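Local coordinates for cytochrome C-550 (Paracoccus versutus, PDB 2BH4), which probably carries electrons in redox reactions through a covalently bound heme c, at residues 12-24 with 29-41. The protein carries 1 engineered substitution. Residues are numbered along the deposited sequence; the frame is centred on the assembly and turned at random. Where two conformers were deposited one is given.
Sequences FNKCKACHMVQAP and IVKGGKTGPNLYG. With HEC (heme c), chain B.
V21 and V30 form an antiparallel hydrogen-bonded pair, and because I29 N reaches V21 O at 2.8 Å alongside V30 N, the pairing carries a classic beta bulge. Further along, G33 N bonds to K16 O, G36 N to C18 O and L39 N to M20 O. The V21 and V30 side chains share one face of the pair, where branched V30 sets CG1 at the edge of the F12 ring, 3.9 Å from F12 CE2. Glycine suits G32, G33 and G36, since a CB on any of them would run into H19 O, A17 O and the H19 ring respectively. H19 NE2 binds the heme iron, whose other axial ligand is NZ of the engineered K100, while H19 ND1 donates to P37 O at 2.7 Å, nearly straight (170°), in the ring plane and on a carbonyl lone pair. This bond helps to fix the rotation of the imidazole and probably makes it more electron-donating. L39 lays CD1 over one imidazole face, 3.6 Å from the ring centroid; both methyls also rest against the porphyrin, CD1 near CHB and CD2 near C3A, and CD1 meets the edge of F12. With CG anti to the backbone N (chi1 -171°), N38 presents a flat amide to the Q22 backbone: ND2 donates to Q22 O at 2.9 Å, while OD1 accepts from Q22 N and, across the opposite face of its plane, from Y40 N, closing an Asx turn. An alanine here would remove this amide and is likely to leave Q22 N and Q22 O without these mates. In one of its two conformers, the Y40 ring receives A23 CA and P24 CD over one face. C15 SG and C18 SG are thioether-linked to the heme, completing with H19 the CXXCH heme-attachment motif of c-type cytochromes.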
loop_
_atom_site.group_PDB
_atom_site.type_symbol
_atom_site.label_atom_id
_atom_site.label_comp_id
_atom_site.label_asym_id
_atom_site.label_seq_id
_atom_site.Cartn_x
_atom_site.Cartn_y
_atom_site.Cartn_z
ATOM N N PHE A 12 0.643 6.529 10.217
ATOM C CA PHE A 12 -0.273 5.486 9.809
ATOM C C PHE A 12 -1.653 5.692 10.420
ATOM O O PHE A 12 -2.608 5.062 9.970
ATOM C CB PHE A 12 0.294 4.090 10.130
ATOM C CG PHE A 12 -0.424 2.975 9.438
ATOM C CD1 PHE A 12 -0.102 2.639 8.135
ATOM C CD2 PHE A 12 -1.449 2.298 10.073
ATOM C CE1 PHE A 12 -0.790 1.624 7.485
ATOM C CE2 PHE A 12 -2.157 1.302 9.427
ATOM C CZ PHE A 12 -1.837 0.963 8.137
ATOM N N ASN A 13 -1.782 6.553 11.430
ATOM C CA ASN A 13 -3.123 6.898 11.907
ATOM C C ASN A 13 -4.011 7.495 10.793
ATOM O O ASN A 13 -5.230 7.400 10.860
ATOM C CB ASN A 13 -3.068 7.811 13.139
ATOM C CG ASN A 13 -2.493 7.112 14.373
ATOM O OD1 ASN A 13 -2.560 5.882 14.525
ATOM N ND2 ASN A 13 -1.903 7.908 15.261
ATOM N N LYS A 14 -3.405 8.056 9.756
ATOM C CA LYS A 14 -4.148 8.551 8.560
ATOM C C LYS A 14 -4.566 7.450 7.596
ATOM O O LYS A 14 -5.275 7.734 6.608
ATOM C CB LYS A 14 -3.287 9.535 7.799
ATOM C CG LYS A 14 -3.035 10.816 8.549
ATOM C CD LYS A 14 -2.003 11.675 7.880
ATOM C CE LYS A 14 -1.666 12.871 8.762
ATOM N NZ LYS A 14 -0.913 12.462 9.966
ATOM N N CYS A 15 -4.060 6.235 7.826
ATOM C CA CYS A 15 -4.354 5.068 6.993
ATOM C C CYS A 15 -5.291 4.063 7.647
ATOM O O CYS A 15 -5.990 3.318 6.944
ATOM C CB CYS A 15 -3.054 4.313 6.679
ATOM S SG CYS A 15 -1.652 5.340 6.199
ATOM N N LYS A 16 -5.299 4.027 8.976
ATOM C CA LYS A 16 -5.966 2.933 9.699
ATOM C C LYS A 16 -7.491 2.969 9.664
ATOM O O LYS A 16 -8.131 1.960 9.965
ATOM C CB LYS A 16 -5.464 2.815 11.141
ATOM C CG LYS A 16 -5.945 3.846 12.077
ATOM C CD LYS A 16 -5.355 3.534 13.439
ATOM C CE LYS A 16 -5.773 4.514 14.484
ATOM N NZ LYS A 16 -5.004 4.221 15.730
ATOM N N ALA A 17 -8.077 4.094 9.273
ATOM C CA ALA A 17 -9.518 4.122 9.067
ATOM C C ALA A 17 -9.908 3.049 8.052
ATOM O O ALA A 17 -10.972 2.427 8.158
ATOM C CB ALA A 17 -9.979 5.471 8.587
ATOM N N CYS A 18 -9.046 2.853 7.060
ATOM C CA CYS A 18 -9.309 1.933 5.980
ATOM C C CYS A 18 -8.526 0.628 5.986
ATOM O O CYS A 18 -9.007 -0.378 5.462
ATOM C CB CYS A 18 -9.060 2.667 4.677
ATOM S SG CYS A 18 -10.170 4.077 4.481
ATOM N N HIS A 19 -7.320 0.670 6.546
ATOM C CA HIS A 19 -6.393 -0.449 6.517
ATOM C C HIS A 19 -6.016 -0.945 7.894
ATOM O O HIS A 19 -5.775 -0.151 8.807
ATOM C CB HIS A 19 -5.071 -0.013 5.870
ATOM C CG HIS A 19 -5.141 0.284 4.401
ATOM N ND1 HIS A 19 -5.095 -0.693 3.426
ATOM C CD2 HIS A 19 -5.121 1.468 3.742
ATOM C CE1 HIS A 19 -5.060 -0.122 2.235
ATOM N NE2 HIS A 19 -5.075 1.192 2.398
ATOM N N MET A 20 -5.867 -2.258 8.020
ATOM C CA MET A 20 -5.199 -2.820 9.195
ATOM C C MET A 20 -3.809 -3.308 8.836
ATOM O O MET A 20 -3.453 -3.405 7.666
ATOM C CB MET A 20 -5.998 -3.973 9.787
ATOM C CG MET A 20 -5.983 -5.221 8.954
ATOM S SD MET A 20 -7.044 -6.515 9.600
ATOM C CE MET A 20 -8.648 -5.804 9.322
ATOM N N VAL A 21 -3.033 -3.589 9.875
ATOM C CA VAL A 21 -1.759 -4.298 9.751
ATOM C C VAL A 21 -1.894 -5.456 10.734
ATOM O O VAL A 21 -1.820 -5.264 11.961
ATOM C CB VAL A 21 -0.551 -3.408 10.085
ATOM C CG1 VAL A 21 0.749 -4.195 9.953
ATOM C CG2 VAL A 21 -0.529 -2.183 9.167
ATOM N N GLN A 22 -2.166 -6.631 10.187
ATOM C CA GLN A 22 -2.427 -7.832 10.985
ATOM C C GLN A 22 -1.587 -8.997 10.474
ATOM O O GLN A 22 -1.607 -9.330 9.296
ATOM C CB GLN A 22 -3.917 -8.177 10.920
ATOM C CG GLN A 22 -4.343 -9.237 11.916
ATOM C CD GLN A 22 -5.796 -9.632 11.724
ATOM O OE1 GLN A 22 -6.123 -10.470 10.883
ATOM N NE2 GLN A 22 -6.676 -9.016 12.499
ATOM N N ALA A 23 -0.846 -9.627 11.376
ATOM C CA ALA A 23 0.022 -10.731 10.981
ATOM C C ALA A 23 -0.757 -11.993 10.575
ATOM O O ALA A 23 -1.932 -12.125 10.919
ATOM C CB ALA A 23 1.000 -11.027 12.096
ATOM N N PRO A 24 -0.129 -12.895 9.794
ATOM C CA PRO A 24 -0.834 -14.113 9.352
ATOM C C PRO A 24 -1.436 -14.952 10.479
ATOM O O PRO A 24 -2.397 -15.691 10.229
ATOM C CB PRO A 24 0.250 -14.885 8.592
ATOM C CG PRO A 24 1.155 -13.806 8.081
ATOM C CD PRO A 24 1.226 -12.826 9.214
ATOM N N ILE A 29 -1.135 -5.656 14.598
ATOM C CA ILE A 29 -0.071 -4.674 14.814
ATOM C C ILE A 29 -0.746 -3.322 14.913
ATOM O O ILE A 29 -0.482 -2.544 15.841
ATOM C CB ILE A 29 0.918 -4.655 13.649
ATOM C CG1 ILE A 29 1.493 -6.055 13.425
ATOM C CG2 ILE A 29 1.992 -3.592 13.850
ATOM C CD1 ILE A 29 2.057 -6.681 14.600
ATOM N N VAL A 30 -1.593 -3.036 13.921
ATOM C CA VAL A 30 -2.471 -1.877 13.967
ATOM C C VAL A 30 -3.875 -2.348 13.656
ATOM O O VAL A 30 -4.136 -2.818 12.560
ATOM C CB VAL A 30 -2.082 -0.781 12.937
ATOM C CG1 VAL A 30 -2.997 0.428 13.082
ATOM C CG2 VAL A 30 -0.630 -0.374 13.130
ATOM N N LYS A 31 -4.759 -2.243 14.638
ATOM C CA LYS A 31 -6.161 -2.510 14.423
ATOM C C LYS A 31 -6.686 -1.424 13.491
ATOM O O LYS A 31 -6.428 -0.231 13.700
ATOM C CB LYS A 31 -6.909 -2.467 15.758
ATOM C CG LYS A 31 -8.412 -2.718 15.680
ATOM C CD LYS A 31 -8.823 -4.064 16.248
ATOM C CE LYS A 31 -10.272 -4.041 16.742
ATOM N NZ LYS A 31 -11.161 -3.185 15.909
ATOM N N GLY A 32 -7.412 -1.834 12.459
ATOM C CA GLY A 32 -7.865 -0.889 11.473
ATOM C C GLY A 32 -9.029 -1.419 10.682
ATOM O O GLY A 32 -9.530 -2.513 10.955
ATOM N N GLY A 33 -9.436 -0.637 9.699
ATOM C CA GLY A 33 -10.570 -0.957 8.874
ATOM C C GLY A 33 -10.304 -2.028 7.841
ATOM O O GLY A 33 -9.200 -2.578 7.731
ATOM N N LYS A 34 -11.325 -2.307 7.047
ATOM C CA LYS A 34 -11.255 -3.343 6.022
ATOM C C LYS A 34 -11.642 -2.822 4.641
ATOM O O LYS A 34 -11.713 -3.607 3.674
ATOM C CB LYS A 34 -12.124 -4.542 6.412
ATOM C CG LYS A 34 -11.536 -5.391 7.544
ATOM C CD LYS A 34 -12.412 -6.593 7.859
ATOM C CE LYS A 34 -11.708 -7.615 8.734
ATOM N NZ LYS A 34 -12.319 -8.959 8.526
ATOM N N THR A 35 -11.812 -1.502 4.544
ATOM C CA THR A 35 -12.099 -0.823 3.298
ATOM C C THR A 35 -10.936 -1.009 2.299
ATOM O O THR A 35 -11.136 -1.146 1.097
ATOM C CB THR A 35 -12.376 0.690 3.557
ATOM O OG1 THR A 35 -13.625 0.786 4.251
ATOM C CG2 THR A 35 -12.460 1.430 2.265
ATOM N N GLY A 36 -9.706 -0.970 2.799
ATOM C CA GLY A 36 -8.542 -1.295 1.987
ATOM C C GLY A 36 -7.962 -2.596 2.506
ATOM O O GLY A 36 -8.289 -3.014 3.614
ATOM N N PRO A 37 -7.075 -3.232 1.734
ATOM C CA PRO A 37 -6.532 -4.508 2.161
ATOM C C PRO A 37 -5.526 -4.428 3.329
ATOM O O PRO A 37 -4.932 -3.378 3.619
ATOM C CB PRO A 37 -5.845 -5.029 0.895
ATOM C CG PRO A 37 -5.558 -3.858 0.105
ATOM C CD PRO A 37 -6.634 -2.870 0.379
ATOM N N ASN A 38 -5.353 -5.555 3.999
ATOM C CA ASN A 38 -4.348 -5.690 5.047
ATOM C C ASN A 38 -2.987 -5.322 4.446
ATOM O O ASN A 38 -2.626 -5.794 3.353
ATOM C CB ASN A 38 -4.343 -7.148 5.517
ATOM C CG ASN A 38 -3.494 -7.405 6.760
ATOM O OD1 ASN A 38 -2.769 -6.552 7.275
ATOM N ND2 ASN A 38 -3.638 -8.613 7.288
ATOM N N LEU A 39 -2.258 -4.466 5.160
ATOM C CA LEU A 39 -0.943 -4.002 4.703
ATOM C C LEU A 39 0.225 -4.700 5.379
ATOM O O LEU A 39 1.372 -4.415 5.033
ATOM C CB LEU A 39 -0.825 -2.469 4.813
ATOM C CG LEU A 39 -1.792 -1.670 3.932
ATOM C CD1 LEU A 39 -1.638 -0.182 4.131
ATOM C CD2 LEU A 39 -1.632 -2.032 2.474
ATOM N N TYR A 40 -0.037 -5.620 6.308
ATOM C CA TYR A 40 1.044 -6.456 6.794
ATOM C C TYR A 40 1.689 -7.123 5.580
ATOM O O TYR A 40 1.009 -7.709 4.754
ATOM C CB TYR A 40 0.575 -7.563 7.737
ATOM C CG TYR A 40 1.700 -8.524 8.077
ATOM C CD1 TYR A 40 2.021 -9.593 7.242
ATOM C CD2 TYR A 40 2.486 -8.312 9.201
ATOM C CE1 TYR A 40 3.097 -10.436 7.535
ATOM C CE2 TYR A 40 3.532 -9.147 9.514
ATOM C CZ TYR A 40 3.843 -10.203 8.689
ATOM O OH TYR A 40 4.906 -11.017 9.029
ATOM N N GLY A 41 3.021 -7.148 5.527
ATOM C CA GLY A 41 3.688 -7.833 4.430
ATOM C C GLY A 41 3.591 -7.221 3.056
ATOM O O GLY A 41 3.937 -7.870 2.074
HETATM FE FE HEC B . -4.835 2.584 0.909
HETATM C CHA HEC B . -4.801 0.221 -1.532
HETATM C CHB HEC B . -1.484 2.126 1.395
HETATM C CHC HEC B . -4.774 5.227 3.091
HETATM C CHD HEC B . -8.244 2.668 0.915
HETATM N NA HEC B . -3.428 1.405 0.083
HETATM C C1A HEC B . -3.594 0.493 -0.936
HETATM C C2A HEC B . -2.343 -0.126 -1.275
HETATM C C3A HEC B . -1.423 0.414 -0.460
HETATM C C4A HEC B . -2.084 1.382 0.402
HETATM C CMA HEC B . 0.071 0.084 -0.442
HETATM C CAA HEC B . -2.161 -1.229 -2.325
HETATM C CBA HEC B . -2.366 -2.561 -1.607
HETATM C CGA HEC B . -2.289 -3.802 -2.466
HETATM O O1A HEC B . -2.630 -4.905 -1.925
HETATM O O2A HEC B . -1.890 -3.732 -3.660
HETATM N NB HEC B . -3.400 3.504 2.038
HETATM C C1B HEC B . -2.089 3.097 2.151
HETATM C C2B HEC B . -1.435 3.951 3.119
HETATM C C3B HEC B . -2.328 4.835 3.542
HETATM C C4B HEC B . -3.600 4.561 2.901
HETATM C CMB HEC B . 0.033 3.803 3.547
HETATM C CAB HEC B . -2.091 5.986 4.543
HETATM C CBB HEC B . -1.163 6.902 4.134
HETATM N NC HEC B . -6.209 3.715 1.830
HETATM C C1C HEC B . -6.013 4.784 2.655
HETATM C C2C HEC B . -7.286 5.328 3.071
HETATM C C3C HEC B . -8.268 4.636 2.482
HETATM C C4C HEC B . -7.595 3.597 1.711
HETATM C CMC HEC B . -7.420 6.528 4.030
HETATM C CAC HEC B . -9.809 4.807 2.591
HETATM C CBC HEC B . -10.415 6.014 2.426
HETATM N ND HEC B . -6.264 1.630 -0.118
HETATM C C1D HEC B . -7.629 1.842 0.017
HETATM C C2D HEC B . -8.335 1.104 -1.006
HETATM C C3D HEC B . -7.287 0.368 -1.757
HETATM C C4D HEC B . -5.998 0.747 -1.164
HETATM C CMD HEC B . -9.839 1.025 -1.286
HETATM C CAD HEC B . -7.567 -0.512 -2.990
HETATM C CBD HEC B . -7.263 0.431 -4.170
HETATM C CGD HEC B . -7.859 -0.027 -5.498
HETATM O O1D HEC B . -8.354 -1.174 -5.565
HETATM O O2D HEC B . -7.806 0.741 -6.493
HETATM O O HOH W 1 -5.629 1.242 15.977
HETATM O O HOH W 2 -12.859 1.267 6.621
HETATM O O HOH W 3 -7.523 -3.895 6.025
#